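GDSL-like protein (PDB 6HFZ) removes acetyl groups from acetylated beta-mannans, acting as a two-domain carbohydrate esterase whose GDSL-like part belongs to the SGNH hydrolase clan. Local coordinates at residues 58-61 against 62-66; 149-152 against 153-157; 18-21 against 22-26. All blocks are in the same frame, centred on the assembly; numbering follows the deposited sequence.

Contact 1 (58-61 against 62-66)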
loop_
_atom_site.group_PDB
_atom_site.type_symbol
_atom_site.label_atom_id
_atom_site.label_comp_id
_atom_site.label_asym_id
_atom_site.label_seq_id
_atom_site.Cartn_x
_atom_site.Cartn_y
_atom_site.Cartn_z
ATOM N N HIS A 58 -15.335 -10.192 2.432
ATOM C CA HIS A 58 -15.683 -11.235 3.399
ATOM C C HIS A 58 -15.567 -10.714 4.830
ATOM O O HIS A 58 -16.411 -11.005 5.686
ATOM C CB HIS A 58 -14.861 -12.518 3.224
ATOM C CG HIS A 58 -15.211 -13.408 2.063
ATOM N ND1 HIS A 58 -16.484 -13.948 1.845
ATOM C CD2 HIS A 58 -14.428 -13.951 1.110
ATOM C CE1 HIS A 58 -16.448 -14.753 0.788
ATOM N NE2 HIS A 58 -15.199 -14.801 0.334
ATOM N N VAL A 59 -14.524 -9.924 5.124
ATOM C CA VAL A 59 -14.375 -9.383 6.440
ATOM C C VAL A 59 -15.495 -8.363 6.684
ATOM O O VAL A 59 -15.996 -8.226 7.811
ATOM C CB VAL A 59 -12.987 -8.756 6.609
ATOM C CG1 VAL A 59 -12.872 -7.877 7.831
ATOM C CG2 VAL A 59 -11.919 -9.823 6.589
ATOM N N TYR A 60 -15.807 -7.563 5.653
ATOM C CA TYR A 60 -16.881 -6.559 5.750
ATOM C C TYR A 60 -18.193 -7.291 6.089
ATOM O O TYR A 60 -18.960 -6.873 6.978
ATOM C CB TYR A 60 -16.927 -5.723 4.467
ATOM C CG TYR A 60 -18.127 -4.822 4.332
ATOM C CD1 TYR A 60 -18.304 -3.722 5.153
ATOM C CD2 TYR A 60 -19.073 -5.091 3.370
ATOM C CE1 TYR A 60 -19.411 -2.892 5.017
ATOM C CE2 TYR A 60 -20.190 -4.280 3.227
ATOM C CZ TYR A 60 -20.349 -3.186 4.047
ATOM O OH TYR A 60 -21.461 -2.409 3.864
ATOM N N GLU A 61 -18.437 -8.411 5.401
ATOM C CA GLU A 61 -19.649 -9.214 5.637
ATOM C C GLU A 61 -19.640 -9.761 7.072
ATOM O O GLU A 61 -20.721 -9.845 7.689
ATOM C CB GLU A 61 -19.817 -10.300 4.568
ATOM C CG GLU A 61 -20.263 -9.715 3.246
ATOM C CD GLU A 61 -20.764 -10.679 2.195
ATOM O OE1 GLU A 61 -20.137 -11.731 2.019
ATOM O OE2 GLU A 61 -21.768 -10.353 1.522
ATOM N N TRP A 62 -18.464 -10.142 7.608
ATOM C CA TRP A 62 -18.358 -10.533 9.016
ATOM C C TRP A 62 -18.925 -9.463 9.953
ATOM O O TRP A 62 -19.695 -9.813 10.838
ATOM C CB TRP A 62 -16.937 -10.943 9.443
ATOM C CG TRP A 62 -16.822 -11.410 10.859
ATOM C CD1 TRP A 62 -16.914 -12.697 11.307
ATOM C CD2 TRP A 62 -16.602 -10.595 12.025
ATOM N NE1 TRP A 62 -16.780 -12.729 12.667
ATOM C CE2 TRP A 62 -16.621 -11.450 13.142
ATOM C CE3 TRP A 62 -16.454 -9.225 12.243
ATOM C CZ2 TRP A 62 -16.405 -10.985 14.430
ATOM C CZ3 TRP A 62 -16.258 -8.766 13.520
ATOM C CH2 TRP A 62 -16.265 -9.636 14.611
ATOM N N TRP A 63 -18.506 -8.197 9.808
ATOM C CA TRP A 63 -19.013 -7.112 10.655
ATOM C C TRP A 63 -20.553 -7.042 10.555
ATOM O O TRP A 63 -21.245 -7.045 11.585
ATOM C CB TRP A 63 -18.339 -5.778 10.297
ATOM C CG TRP A 63 -16.916 -5.672 10.760
ATOM C CD1 TRP A 63 -15.772 -5.936 10.047
ATOM C CD2 TRP A 63 -16.481 -5.283 12.063
ATOM N NE1 TRP A 63 -14.663 -5.735 10.831
ATOM C CE2 TRP A 63 -15.069 -5.319 12.064
ATOM C CE3 TRP A 63 -17.154 -4.879 13.217
ATOM C CZ2 TRP A 63 -14.326 -4.987 13.194
ATOM C CZ3 TRP A 63 -16.422 -4.567 14.334
ATOM C CH2 TRP A 63 -15.027 -4.612 14.321
ATOM N N LYS A 64 -21.071 -6.967 9.333
ATOM C CA LYS A 64 -22.543 -6.882 9.087
ATOM C C LYS A 64 -23.293 -8.021 9.801
ATOM O O LYS A 64 -24.300 -7.774 10.468
ATOM C CB LYS A 64 -22.853 -6.931 7.595
ATOM C CG LYS A 64 -22.436 -5.697 6.823
ATOM C CD LYS A 64 -22.794 -5.785 5.372
ATOM C CE LYS A 64 -24.288 -5.784 5.137
ATOM N NZ LYS A 64 -24.584 -5.940 3.695
ATOM N N LYS A 65 -22.793 -9.258 9.673
ATOM C CA LYS A 65 -23.487 -10.457 10.180
ATOM C C LYS A 65 -23.375 -10.556 11.705
ATOM O O LYS A 65 -24.310 -10.988 12.404
ATOM C CB LYS A 65 -22.927 -11.736 9.544
ATOM C CG LYS A 65 -23.715 -12.996 9.881
ATOM C CD LYS A 65 -25.176 -12.963 9.389
ATOM C CE LYS A 65 -26.090 -13.977 10.061
ATOM N NZ LYS A 65 -25.651 -15.372 9.813
ATOM N N THR A 66 -22.234 -10.145 12.238
ATOM C CA THR A 66 -22.001 -10.224 13.656
ATOM C C THR A 66 -22.821 -9.151 14.384
ATOM O O THR A 66 -23.238 -9.414 15.484
ATOM C CB THR A 66 -20.496 -10.181 13.949
ATOM O OG1 THR A 66 -19.915 -11.248 13.197
ATOM C CG2 THR A 66 -20.122 -10.356 15.404
#
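K65 N donates to E61 O at 2.9 Å and W62 N to H58 O at 2.9 Å; between them W63 N meets V59 O and K64 N meets Y60 O. Four successive i-to-i+4 bonds of this kind define the last turns of an alpha helix. The K64 bond is nearly straight, at 174°, and lies in the carbonyl plane of Y60. At the C-terminal end W62 O is gripped twice by T66: its OG1 approaches to 2.8 Å from one face of the carbonyl plane and its backbone N from the other. The same hydroxyl oxygen stands 3.3 Å above the centre of one face of the W62 ring.

W63 CG lies beside the backbone N (chi1 -74°), which lays the indole alongside V59, and V59 CG1 lies 4.1 Å from W63 CD1. W62 CZ3 sits 3.8 Å above the middle of one W63 face, with W63 CD2 in the plane of the W62 ring. On another flank K64 CG lies 4.3 Å above one face of the Y60 ring, offset toward the rim, with K64 CD 3.7 Å from Y60 CE2.

Y60 OH is tied to F72 O. V59 and W63 face strand 32-39, W63 and W62 also press on helix 18-28, and helix 196-215 lies against H58, W62 and T66.

Contact 2 (149-152 against 153-157)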
loop_
_atom_site.group_PDB
_atom_site.type_symbol
_atom_site.label_atom_id
_atom_site.label_comp_id
_atom_site.label_asym_id
_atom_site.label_seq_id
_atom_site.Cartn_x
_atom_site.Cartn_y
_atom_site.Cartn_z
ATOM N N ALA A 149 7.724 -16.925 1.303
ATOM C CA ALA A 149 8.337 -15.611 1.670
ATOM C C ALA A 149 7.269 -14.571 1.994
ATOM O O ALA A 149 6.213 -14.539 1.389
ATOM C CB ALA A 149 9.213 -15.085 0.556
ATOM N N ASN A 150 7.644 -13.620 2.867
ATOM C CA ASN A 150 6.933 -12.343 2.970
ATOM C C ASN A 150 7.815 -11.351 3.741
ATOM O O ASN A 150 8.936 -11.683 4.084
ATOM C CB ASN A 150 5.541 -12.511 3.590
ATOM C CG ASN A 150 5.574 -12.859 5.067
ATOM O OD1 ASN A 150 6.621 -12.753 5.710
ATOM N ND2 ASN A 150 4.443 -13.306 5.612
ATOM N N ALA A 151 7.311 -10.130 3.976
ATOM C CA ALA A 151 8.044 -9.102 4.658
ATOM C C ALA A 151 7.580 -8.980 6.118
ATOM O O ALA A 151 7.793 -7.989 6.767
ATOM C CB ALA A 151 7.931 -7.798 3.891
ATOM N N GLN A 152 6.999 -10.056 6.664
ATOM C CA GLN A 152 6.468 -10.044 8.026
ATOM C C GLN A 152 7.603 -9.902 9.064
ATOM O O GLN A 152 7.325 -9.445 10.177
ATOM C CB GLN A 152 5.652 -11.314 8.262
ATOM C CG GLN A 152 5.016 -11.452 9.635
ATOM C CD GLN A 152 4.226 -12.738 9.721
ATOM O OE1 GLN A 152 3.785 -13.299 8.702
ATOM N NE2 GLN A 152 4.018 -13.216 10.940
ATOM N N LEU A 153 8.858 -10.233 8.729
ATOM C CA LEU A 153 9.933 -10.022 9.688
ATOM C C LEU A 153 9.997 -8.521 10.017
ATOM O O LEU A 153 10.142 -8.128 11.169
ATOM C CB LEU A 153 11.274 -10.469 9.125
ATOM C CG LEU A 153 12.445 -10.277 10.082
ATOM C CD1 LEU A 153 12.366 -11.247 11.247
ATOM C CD2 LEU A 153 13.773 -10.407 9.374
HETATM N N MSE A 154 9.936 -7.697 8.973
HETATM C CA MSE A 154 9.984 -6.246 9.141
HETATM C C MSE A 154 8.687 -5.720 9.730
HETATM O O MSE A 154 8.678 -4.930 10.680
HETATM C CB MSE A 154 10.314 -5.473 7.842
HETATM C CG MSE A 154 11.594 -5.850 7.153
HETATM SE SE MSE A 154 13.165 -5.413 8.269
HETATM C CE MSE A 154 13.425 -7.290 8.790
ATOM N N HIS A 155 7.563 -6.140 9.146
ATOM C CA HIS A 155 6.273 -5.617 9.553
ATOM C C HIS A 155 5.919 -6.003 10.998
ATOM O O HIS A 155 5.253 -5.235 11.736
ATOM C CB HIS A 155 5.222 -6.016 8.540
ATOM C CG HIS A 155 5.461 -5.402 7.201
ATOM N ND1 HIS A 155 4.777 -5.828 6.070
ATOM C CD2 HIS A 155 6.251 -4.377 6.817
ATOM C CE1 HIS A 155 5.195 -5.091 5.040
ATOM N NE2 HIS A 155 6.058 -4.167 5.474
ATOM N N GLY A 156 6.309 -7.215 11.380
ATOM C CA GLY A 156 6.049 -7.744 12.711
ATOM C C GLY A 156 6.781 -6.971 13.800
ATOM O O GLY A 156 6.285 -6.897 14.943
ATOM N N ARG A 157 7.969 -6.465 13.490
ATOM C CA ARG A 157 8.728 -5.631 14.432
ATOM C C ARG A 157 7.936 -4.372 14.735
ATOM O O ARG A 157 7.934 -3.892 15.890
ATOM C CB ARG A 157 10.104 -5.256 13.898
ATOM C CG ARG A 157 11.044 -6.444 13.803
ATOM C CD ARG A 157 12.312 -6.096 13.037
ATOM N NE ARG A 157 13.323 -7.138 13.187
ATOM C CZ ARG A 157 14.327 -7.364 12.339
ATOM N NH1 ARG A 157 14.596 -6.504 11.371
ATOM N NH2 ARG A 157 15.033 -8.483 12.441
HETATM O O HOH W 1 9.530 -12.324 6.736
#
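A151 O is gripped by two amides of the following turn. H155 N donates to it at 3.0 Å, almost straight (172°) and in the carbonyl plane, whereas M154 N gives only a weak bond with an angle of 123°. A151 is thus the N-cap of helix 152-161, and its carbonyl opens the regular i-to-i+4 pattern. The next bond, from G156 N to Q152 O, is shorter, at 2.7 Å.

The entrance to the helix is shaped by N150. Its OD1 accepts from Q152 N at 2.9 Å, an Asx turn in which the donor stands above the carbonyl plane and not on a lone pair. The amide group of N150 reaches back as well: ND2 donates to Q152 OE1, in the plane of that carbonyl and on a lone pair. The Q152 chain is fully extended, CG anti to the backbone N (chi1 -179°), and this carries OE1 out to N150. S168 OG also bonds to OE1, while N142 O takes a bond from ND2. Water 1 links the two segments, donating to N150 O at 2.8 Å and accepting from L153 N at 3.0 Å, so that the L153 amide, in the first turn, is satisfied by a bridging water.

H155 lays one ring face against A151 O, which lies 3.5 Å above the ring plane and toward its rim; A151 CB touches H155 CE1.

Both ring nitrogens of H155 are occupied, ND1 by S108 OG and NE2 by the D111 carboxylate, and Y121 stacks on the imidazole. A carboxylate partner is consistent with a proton on NE2, and these two bonds together settle the rotation of the ring.

Contact 3 (18-21 against 22-26)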
loop_
_atom_site.group_PDB
_atom_site.type_symbol
_atom_site.label_atom_id
_atom_site.label_comp_id
_atom_site.label_asym_id
_atom_site.label_seq_id
_atom_site.Cartn_x
_atom_site.Cartn_y
_atom_site.Cartn_z
ATOM N N TYR A 18 -7.765 -2.889 23.016
ATOM C CA TYR A 18 -8.588 -1.774 23.476
ATOM C C TYR A 18 -9.428 -1.171 22.343
ATOM O O TYR A 18 -10.659 -1.054 22.460
ATOM C CB TYR A 18 -7.689 -0.740 24.149
ATOM C CG TYR A 18 -8.422 0.491 24.617
ATOM C CD1 TYR A 18 -9.319 0.433 25.671
ATOM C CD2 TYR A 18 -8.231 1.708 23.990
ATOM C CE1 TYR A 18 -9.984 1.566 26.110
ATOM C CE2 TYR A 18 -8.897 2.847 24.400
ATOM C CZ TYR A 18 -9.770 2.774 25.468
ATOM O OH TYR A 18 -10.405 3.899 25.876
ATOM N N ARG A 19 -8.788 -0.683 21.269
ATOM C CA ARG A 19 -9.527 0.031 20.228
ATOM C C ARG A 19 -10.497 -0.901 19.506
ATOM O O ARG A 19 -11.641 -0.564 19.205
ATOM C CB ARG A 19 -8.557 0.625 19.198
ATOM C CG ARG A 19 -7.800 1.844 19.691
ATOM C CD ARG A 19 -7.035 2.495 18.553
ATOM N NE ARG A 19 -6.181 3.570 19.034
ATOM C CZ ARG A 19 -5.582 4.453 18.244
ATOM N NH1 ARG A 19 -5.764 4.387 16.933
ATOM N NH2 ARG A 19 -4.799 5.380 18.777
ATOM N N LEU A 20 -10.012 -2.110 19.197
ATOM C CA LEU A 20 -10.837 -3.043 18.459
ATOM C C LEU A 20 -12.088 -3.418 19.285
ATOM O O LEU A 20 -13.205 -3.491 18.760
ATOM C CB LEU A 20 -9.950 -4.249 18.135
ATOM C CG LEU A 20 -10.605 -5.363 17.350
ATOM C CD1 LEU A 20 -11.436 -4.822 16.178
ATOM C CD2 LEU A 20 -9.522 -6.312 16.846
ATOM N N LYS A 21 -11.914 -3.549 20.605
ATOM C CA LYS A 21 -13.037 -3.928 21.441
ATOM C C LYS A 21 -13.980 -2.722 21.572
ATOM O O LYS A 21 -15.184 -2.912 21.621
ATOM C CB LYS A 21 -12.563 -4.453 22.793
ATOM C CG LYS A 21 -12.161 -5.926 22.792
ATOM C CD LYS A 21 -11.399 -6.319 24.033
ATOM C CE LYS A 21 -11.278 -7.813 24.228
ATOM N NZ LYS A 21 -10.611 -8.130 25.520
ATOM N N LYS A 22 -13.436 -1.498 21.588
ATOM C CA LYS A 22 -14.290 -0.303 21.606
ATOM C C LYS A 22 -15.143 -0.245 20.336
ATOM O O LYS A 22 -16.318 0.087 20.375
ATOM C CB LYS A 22 -13.455 0.963 21.756
ATOM C CG LYS A 22 -13.140 1.375 23.187
ATOM C CD LYS A 22 -12.619 2.822 23.328
ATOM C CE LYS A 22 -13.247 3.822 22.366
ATOM N NZ LYS A 22 -12.875 5.227 22.670
ATOM N N VAL A 23 -14.587 -0.625 19.179
ATOM C CA VAL A 23 -15.356 -0.615 17.948
ATOM C C VAL A 23 -16.499 -1.632 18.018
ATOM O O VAL A 23 -17.634 -1.332 17.619
ATOM C CB VAL A 23 -14.467 -0.867 16.712
ATOM C CG1 VAL A 23 -15.310 -1.013 15.457
ATOM C CG2 VAL A 23 -13.440 0.249 16.572
HETATM N N MSE A 24 -16.191 -2.840 18.503
HETATM C CA MSE A 24 -17.207 -3.870 18.650
HETATM C C MSE A 24 -18.344 -3.383 19.558
HETATM O O MSE A 24 -19.501 -3.689 19.285
HETATM C CB MSE A 24 -16.607 -5.180 19.128
HETATM C CG MSE A 24 -15.694 -5.630 18.001
HETATM SE SE MSE A 24 -14.983 -7.448 18.408
HETATM C CE MSE A 24 -13.859 -7.703 16.784
ATOM N N ASP A 25 -17.991 -2.637 20.607
ATOM C CA ASP A 25 -18.969 -2.135 21.568
ATOM C C ASP A 25 -19.862 -1.100 20.894
ATOM O O ASP A 25 -21.040 -1.052 21.172
ATOM C CB ASP A 25 -18.317 -1.519 22.809
ATOM C CG ASP A 25 -17.782 -2.546 23.787
ATOM O OD1 ASP A 25 -18.273 -3.683 23.755
ATOM O OD2 ASP A 25 -16.869 -2.212 24.550
ATOM N N ARG A 26 -19.280 -0.271 20.013
ATOM C CA ARG A 26 -20.041 0.682 19.241
ATOM C C ARG A 26 -20.983 -0.051 18.290
ATOM O O ARG A 26 -22.134 0.368 18.094
ATOM C CB ARG A 26 -19.077 1.628 18.508
ATOM C CG ARG A 26 -18.475 2.660 19.457
ATOM C CD ARG A 26 -17.299 3.442 18.889
ATOM N NE ARG A 26 -17.653 4.235 17.716
ATOM C CZ ARG A 26 -16.782 4.733 16.829
ATOM N NH1 ARG A 26 -15.496 4.467 16.945
ATOM N NH2 ARG A 26 -17.206 5.478 15.820
#
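Y18 O, R19 O, L20 O and K21 O accept in turn from K22 N, V23 N, M24 N and D25 N at 2.9 to 3.1 Å, each donor tilted about 20° from the carbonyl plane, the regular i-to-i+4 ladder of an alpha helix. This is the first part of helix 18-28, which precedes strand 32-39 of the central sheet in the SGNH-type alpha/beta fold.

Side chains four residues apart pair along the helix surface. L20 and M24, the latter modelled as selenomethionine, meet on the buried side: CD1 of L20 is 3.8 Å from CE of M24. With its CG beside the backbone N (chi1 -65°) and the rest of the chain extended, M24 places that terminal methyl near the L20 branch. V23 sends CG2 back to within 3.3 Å of R19 O. Beyond the pair, L20 and M24 touch helices 55-66 and 196-215, and V23 packs on W63 and A136.

The R19 guanidinium hydrogen-bonds P135 O through NH1, with a salt bridge to E223 and a cation-pi contact with Y129 beside it. On the more open side Y18 and K22 run side by side in the same direction. K22 CG lies 4.2 Å above one face of the phenol, shifted toward its rim, and farther out K22 CD touches Y18 OH at 3.5 Å.

How the contacts relate
From the N terminus the order is contact 3, contact 1, contact 2, strictly in series; none nests in or crosses another. Each joins adjacent segments, so what it closes is a helical turn and not a long loop. Contact 3 lies in helix 18-28, before strand 32-39, and contact 1 in helix 55-66, before strand 71-78. These two meet directly, W62 CH2 lying 3.8 Å from M24 CE and W63 CH2 3.8 Å from V23 CG1, which ties the two helices together. Contact 2 starts helix 152-161, between strands 136-141 and 166-168, its nearest atoms about 16 Å from those of either other contact.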